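Low molecular weight heat shock protein (PDB 3GLA) probably acts as a small heat-shock chaperone of the alpha-crystallin family, which typically holds unfolding proteins and keeps them from aggregating under stress. Local coordinates at residues B[19-23]-B[88-92]; B[41-47]-B[61-67]. One frame throughout, in Å; residues are numbered along the deposited sequence.

Contact 1: B[19-23]-B[88-92]; sequences YADLP and GVLEI
Tyr19 and Glu91 face each other as a non-hydrogen-bonded pair of an antiparallel ladder, and their side chains run alongside one another on one face of the sheet. Tyr19 CB has Val89 CG1 as a neighbour across the strands, at 4.4 Å, and with CG next to the backbone N (chi1 -59°) the ring leans toward Glu91. Follow Glu91 outward from its CB: CG touches Tyr19 CD1 at 3.9 Å, CD comes to 3.6 Å from Tyr19 CE1, and there the carboxylate splits. OE2 approaches the ring obliquely, also 3.6 Å from Tyr19 CE1, with ring and carboxylate planes 57° apart. OE1 ends the chain in a salt bridge with Arg93 on the same strand.

The ladder itself is stitched at Ala20, whose N donates to Leu90 O at 2.8 Å while its O receives Leu90 N at the same distance. Past Asp21 the chain leaves the strand, yet one more bond follows: Leu22 N meets Gly88 O at 2.6 Å. Gly88 has phi 85° and brings its CA to 3.9 Å from Pro23 CA, a fit made possible by its lack of a side chain. On the Tyr19 face, Asp21 OD1 also touches Val89 CG2 at 3.5 Å, but its carboxylate is held by Arg45 of the second subunit.

Leu22 CD1 and Leu90 CB meet on the other face, which looks into the beta-sandwich of the alpha-crystallin domain. There Ala20 and Ile92 rest on Ile41 of strand 38-45, and Leu22 and Leu90 on Ile30. Within the sheet, strand 7-11 flanks 15-21 and strand 82-86 flanks 89-95.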
loop_
_atom_site.group_PDB
_atom_site.type_symbol
_atom_site.label_atom_id
_atom_site.label_comp_id
_atom_site.label_asym_id
_atom_site.label_seq_id
_atom_site.Cartn_x
_atom_site.Cartn_y
_atom_site.Cartn_z
ATOM N N TYR B 19 4.608 1.362 10.696
ATOM C CA TYR B 19 3.849 0.593 9.704
ATOM C C TYR B 19 3.943 1.422 8.446
ATOM O O TYR B 19 3.707 2.626 8.476
ATOM C CB TYR B 19 2.374 0.560 10.080
ATOM C CG TYR B 19 2.100 -0.033 11.426
ATOM C CD1 TYR B 19 1.888 -1.379 11.567
ATOM C CD2 TYR B 19 2.044 0.802 12.537
ATOM C CE1 TYR B 19 1.609 -1.930 12.859
ATOM C CE2 TYR B 19 1.759 0.300 13.753
ATOM C CZ TYR B 19 1.530 -1.052 13.878
ATOM O OH TYR B 19 1.324 -1.503 15.190
ATOM N N ALA B 20 4.439 0.813 7.353
ATOM C CA ALA B 20 4.624 1.601 6.170
ATOM C C ALA B 20 3.799 0.993 5.063
ATOM O O ALA B 20 3.832 -0.210 4.814
ATOM C CB ALA B 20 6.100 1.568 5.791
ATOM N N ASP B 21 3.125 1.824 4.355
ATOM C CA ASP B 21 2.366 1.311 3.227
ATOM C C ASP B 21 3.323 1.351 2.039
ATOM O O ASP B 21 3.617 2.393 1.423
ATOM C CB ASP B 21 1.238 2.288 2.976
ATOM C CG ASP B 21 0.010 1.950 3.814
ATOM O OD1 ASP B 21 0.068 0.994 4.576
ATOM O OD2 ASP B 21 -0.930 2.765 3.719
ATOM N N LEU B 22 3.731 0.129 1.698
ATOM C CA LEU B 22 4.682 -0.044 0.582
ATOM C C LEU B 22 4.111 -1.039 -0.378
ATOM O O LEU B 22 4.730 -2.061 -0.653
ATOM C CB LEU B 22 6.039 -0.514 1.189
ATOM C CG LEU B 22 6.690 0.727 1.953
ATOM C CD1 LEU B 22 7.803 0.035 2.767
ATOM C CD2 LEU B 22 7.157 1.709 0.969
ATOM N N PRO B 23 2.967 -0.699 -0.964
ATOM C CA PRO B 23 2.378 -1.708 -1.863
ATOM C C PRO B 23 3.235 -1.896 -3.106
ATOM O O PRO B 23 3.982 -1.057 -3.542
ATOM C CB PRO B 23 1.061 -1.067 -2.239
ATOM C CG PRO B 23 1.259 0.491 -2.191
ATOM C CD PRO B 23 2.157 0.532 -0.882
ATOM N N GLY B 88 1.682 -5.617 1.429
ATOM C CA GLY B 88 2.179 -4.283 1.061
ATOM C C GLY B 88 2.458 -3.445 2.265
ATOM O O GLY B 88 2.803 -2.307 2.047
ATOM N N VAL B 89 2.178 -3.909 3.474
ATOM C CA VAL B 89 2.491 -3.074 4.620
ATOM C C VAL B 89 3.689 -3.671 5.231
ATOM O O VAL B 89 3.812 -4.903 5.465
ATOM C CB VAL B 89 1.338 -3.093 5.673
ATOM C CG1 VAL B 89 1.822 -2.433 6.951
ATOM C CG2 VAL B 89 0.123 -2.430 5.068
ATOM N N LEU B 90 4.623 -2.820 5.522
ATOM C CA LEU B 90 5.832 -3.354 6.231
ATOM C C LEU B 90 5.714 -2.902 7.648
ATOM O O LEU B 90 5.437 -1.715 7.880
ATOM C CB LEU B 90 7.062 -2.709 5.599
ATOM C CG LEU B 90 8.385 -3.225 6.284
ATOM C CD1 LEU B 90 8.584 -4.649 5.924
ATOM C CD2 LEU B 90 9.558 -2.434 5.751
ATOM N N GLU B 91 5.891 -3.821 8.578
ATOM C CA GLU B 91 5.764 -3.417 9.985
ATOM C C GLU B 91 7.113 -3.588 10.558
ATOM O O GLU B 91 7.738 -4.693 10.450
ATOM C CB GLU B 91 4.771 -4.332 10.599
ATOM C CG GLU B 91 4.719 -4.051 12.172
ATOM C CD GLU B 91 3.643 -4.886 12.830
ATOM O OE1 GLU B 91 3.841 -5.182 14.025
ATOM O OE2 GLU B 91 2.694 -5.261 12.175
ATOM N N ILE B 92 7.646 -2.509 11.079
ATOM C CA ILE B 92 9.006 -2.537 11.608
ATOM C C ILE B 92 8.854 -2.411 13.089
ATOM O O ILE B 92 8.171 -1.487 13.573
ATOM C CB ILE B 92 9.722 -1.356 11.142
ATOM C CG1 ILE B 92 9.865 -1.473 9.577
ATOM C CG2 ILE B 92 11.152 -1.375 11.709
ATOM C CD1 ILE B 92 10.476 -0.244 8.966
#

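Contact 2: B[41-47]-B[61-67]; sequences IRGERKS and RRYGSFH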
loop_
_atom_site.group_PDB
_atom_site.type_symbol
_atom_site.label_atom_id
_atom_site.label_comp_id
_atom_site.label_asym_id
_atom_site.label_seq_id
_atom_site.Cartn_x
_atom_site.Cartn_y
_atom_site.Cartn_z
ATOM N N ILE B 41 13.703 3.961 5.863
ATOM C CA ILE B 41 13.219 2.972 4.957
ATOM C C ILE B 41 13.515 3.446 3.578
ATOM O O ILE B 41 13.322 4.610 3.272
ATOM C CB ILE B 41 11.690 2.676 5.092
ATOM C CG1 ILE B 41 10.865 3.983 4.934
ATOM C CG2 ILE B 41 11.447 2.031 6.436
ATOM C CD1 ILE B 41 9.319 3.717 4.831
ATOM N N ARG B 42 13.945 2.536 2.710
ATOM C CA ARG B 42 14.283 2.998 1.410
ATOM C C ARG B 42 14.060 1.864 0.459
ATOM O O ARG B 42 14.061 0.692 0.864
ATOM C CB ARG B 42 15.700 3.532 1.310
ATOM C CG ARG B 42 16.567 2.544 1.346
ATOM C CD ARG B 42 17.985 3.218 1.443
ATOM N NE ARG B 42 18.223 4.273 0.515
ATOM C CZ ARG B 42 19.129 5.227 0.737
ATOM N NH1 ARG B 42 19.869 5.222 1.880
ATOM N NH2 ARG B 42 19.291 6.190 -0.171
ATOM N N GLY B 43 13.807 2.232 -0.784
ATOM C CA GLY B 43 13.594 1.145 -1.756
ATOM C C GLY B 43 13.037 1.836 -3.009
ATOM O O GLY B 43 13.166 3.086 -3.208
ATOM N N GLU B 44 12.451 0.980 -3.845
ATOM C CA GLU B 44 12.078 1.498 -5.200
ATOM C C GLU B 44 10.939 0.627 -5.601
ATOM O O GLU B 44 10.866 -0.549 -5.345
ATOM C CB GLU B 44 13.195 1.431 -6.230
ATOM C CG GLU B 44 12.900 2.086 -7.614
ATOM C CD GLU B 44 14.003 3.003 -8.269
ATOM O OE1 GLU B 44 13.706 3.466 -9.401
ATOM O OE2 GLU B 44 15.102 3.282 -7.696
ATOM N N ARG B 45 9.951 1.253 -6.206
ATOM C CA ARG B 45 8.934 0.494 -6.666
ATOM C C ARG B 45 8.882 0.727 -8.142
ATOM O O ARG B 45 8.998 1.860 -8.542
ATOM C CB ARG B 45 7.677 1.253 -5.982
ATOM C CG ARG B 45 6.450 0.869 -6.578
ATOM C CD ARG B 45 5.243 1.646 -5.875
ATOM N NE ARG B 45 4.145 1.058 -6.166
ATOM C CZ ARG B 45 2.933 1.247 -5.730
ATOM N NH1 ARG B 45 2.351 2.432 -5.786
ATOM N NH2 ARG B 45 2.241 0.214 -5.840
ATOM N N LYS B 46 8.677 -0.292 -8.947
ATOM C CA LYS B 46 8.380 -0.055 -10.330
ATOM C C LYS B 46 6.821 0.011 -10.442
ATOM O O LYS B 46 6.152 -0.413 -9.536
ATOM C CB LYS B 46 8.778 -1.269 -11.231
ATOM C CG LYS B 46 10.368 -1.607 -11.222
ATOM C CD LYS B 46 11.160 -0.402 -11.584
ATOM C CE LYS B 46 12.733 -0.751 -11.504
ATOM N NZ LYS B 46 13.330 -0.212 -10.235
ATOM N N SER B 47 6.408 0.538 -11.552
ATOM C CA SER B 47 4.963 0.512 -11.810
ATOM C C SER B 47 4.783 0.098 -13.223
ATOM O O SER B 47 5.441 0.556 -14.154
ATOM C CB SER B 47 4.440 1.946 -11.719
ATOM O OG SER B 47 3.029 1.907 -11.946
ATOM N N ARG B 61 -0.798 5.927 -9.375
ATOM C CA ARG B 61 -0.061 5.260 -8.366
ATOM C C ARG B 61 1.356 5.826 -8.428
ATOM O O ARG B 61 1.969 5.969 -9.476
ATOM C CB ARG B 61 -0.022 3.721 -8.666
ATOM C CG ARG B 61 -1.402 3.254 -8.345
ATOM C CD ARG B 61 -1.575 1.744 -8.283
ATOM N NE ARG B 61 -0.786 1.058 -9.052
ATOM C CZ ARG B 61 0.236 0.266 -9.119
ATOM N NH1 ARG B 61 0.897 -0.566 -8.277
ATOM N NH2 ARG B 61 0.482 0.327 -10.394
ATOM N N ARG B 62 1.883 6.032 -7.217
ATOM C CA ARG B 62 3.246 6.673 -7.176
ATOM C C ARG B 62 4.240 5.573 -7.203
ATOM O O ARG B 62 4.008 4.449 -6.679
ATOM C CB ARG B 62 3.350 7.475 -5.847
ATOM C CG ARG B 62 2.290 8.599 -5.772
ATOM C CD ARG B 62 2.799 9.725 -6.635
ATOM N NE ARG B 62 1.902 10.876 -6.466
ATOM C CZ ARG B 62 0.893 10.892 -5.592
ATOM N NH1 ARG B 62 0.110 11.955 -5.480
ATOM N NH2 ARG B 62 0.665 9.820 -4.828
ATOM N N TYR B 63 5.422 5.883 -7.707
ATOM C CA TYR B 63 6.431 4.813 -7.720
ATOM C C TYR B 63 7.801 5.460 -7.860
ATOM O O TYR B 63 7.847 6.678 -7.707
ATOM C CB TYR B 63 6.137 3.786 -8.843
ATOM C CG TYR B 63 6.182 4.421 -10.183
ATOM C CD1 TYR B 63 7.282 4.253 -10.970
ATOM C CD2 TYR B 63 5.086 5.193 -10.681
ATOM C CE1 TYR B 63 7.361 4.817 -12.243
ATOM C CE2 TYR B 63 5.144 5.793 -11.944
ATOM C CZ TYR B 63 6.278 5.567 -12.739
ATOM O OH TYR B 63 6.312 6.117 -13.989
ATOM N N GLY B 64 8.772 4.618 -8.103
ATOM C CA GLY B 64 10.178 5.080 -8.145
ATOM C C GLY B 64 10.772 4.938 -6.777
ATOM O O GLY B 64 10.322 4.114 -5.952
ATOM N N SER B 65 11.791 5.747 -6.541
ATOM C CA SER B 65 12.527 5.479 -5.304
ATOM C C SER B 65 11.803 6.181 -4.135
ATOM O O SER B 65 11.114 7.196 -4.281
ATOM C CB SER B 65 13.962 6.083 -5.362
ATOM O OG SER B 65 14.541 5.556 -6.487
ATOM N N PHE B 66 11.992 5.611 -2.973
ATOM C CA PHE B 66 11.531 6.353 -1.820
ATOM C C PHE B 66 12.621 6.188 -0.741
ATOM O O PHE B 66 13.428 5.280 -0.798
ATOM C CB PHE B 66 10.212 5.756 -1.224
ATOM C CG PHE B 66 10.347 4.380 -0.743
ATOM C CD1 PHE B 66 10.640 4.156 0.630
ATOM C CD2 PHE B 66 10.176 3.299 -1.619
ATOM C CE1 PHE B 66 10.727 2.867 1.134
ATOM C CE2 PHE B 66 10.302 1.953 -1.119
ATOM C CZ PHE B 66 10.581 1.778 0.292
ATOM N N HIS B 67 12.626 7.140 0.172
ATOM C CA HIS B 67 13.510 7.041 1.307
ATOM C C HIS B 67 12.980 7.980 2.323
ATOM O O HIS B 67 12.824 9.171 2.082
ATOM C CB HIS B 67 14.826 7.526 0.796
ATOM C CG HIS B 67 15.905 7.471 1.781
ATOM N ND1 HIS B 67 15.798 6.903 3.034
ATOM C CD2 HIS B 67 17.207 7.834 1.647
ATOM C CE1 HIS B 67 16.977 6.982 3.660
ATOM N NE2 HIS B 67 17.832 7.524 2.839
HETATM O O HOH W 1 4.112 -1.663 -8.064
HETATM O O HOH W 2 1.798 4.209 -11.665
#
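Arg45 reaches past Tyr63 toward the start of 61-67 and gives NH1 to Arg62 O at 2.8 Å, a nearly straight bond lying in both the guanidinium and carbonyl planes. The chain gets there stretched out from CG to NE, with CG pointing opposite the backbone N (chi1 165°), and passes CG over Tyr63 CB at 3.7 Å. Beside it, Arg45 NH2 stands 2.9 Å from Arg61 NH1, the two guanidinium groups turned 74° apart. Ser47 sets its CB over one face of the Tyr63 ring, a CH-pi contact 3.5 Å from the centroid.

These groups gather where strands 38-45 and 64-71 part, at the mouth of the long excursion between them. In bacterial and plant relatives that excursion carries the strand exchanged between dimer partners.

Further along the ladder, paired main-chain bonds join Arg45 with Gly64 and Gly43 with Phe66. Gly43 lets the Phe66 ring lie flat on its backbone, with Phe66 CZ 3.4 Å from Gly43 N, while Ile41 CG1 meets the ring edge. On the opposite face of the sheet, the Arg42 guanidinium lies over the CD2/NE2 side of the His67 ring, tilted 34° to it, with Arg42 NH2 3.2 Å from His67 CD2; Arg42 CB makes a CH-pi contact over the same ring.

Farther out, Ser47 OG donates to water 2 at 2.6 Å, which donates in turn to Arg61 O, and Ser49 N is also bonded to Ser47 OG. Trp3 packs edge-to-face against Phe66. Arg61 binds Glu48 of its own chain and Asp8 of the second subunit, and both arginines converge on Asp21 of that subunit, consistent with the dimer of those relatives.

From the N terminus, the chain runs through strand 7-11 into 15-21 and leaves half of contact 1 at 19-23. It crosses to the second sheet, builds strand 38-45, makes the excursion that includes strand 56-58, and returns at 61-67 to close contact 2. Only after strands 64-71 and 82-86 does 88-92 complete contact 1, so the shorter loop sits wholly within the longer. Each contact pairs strands of one sheet, and the sheets press together between them: Leu22 CD2 lies 3.5 Å from Phe66 CZ. The dimer also joins contact 1 of one subunit to contact 2 of the other.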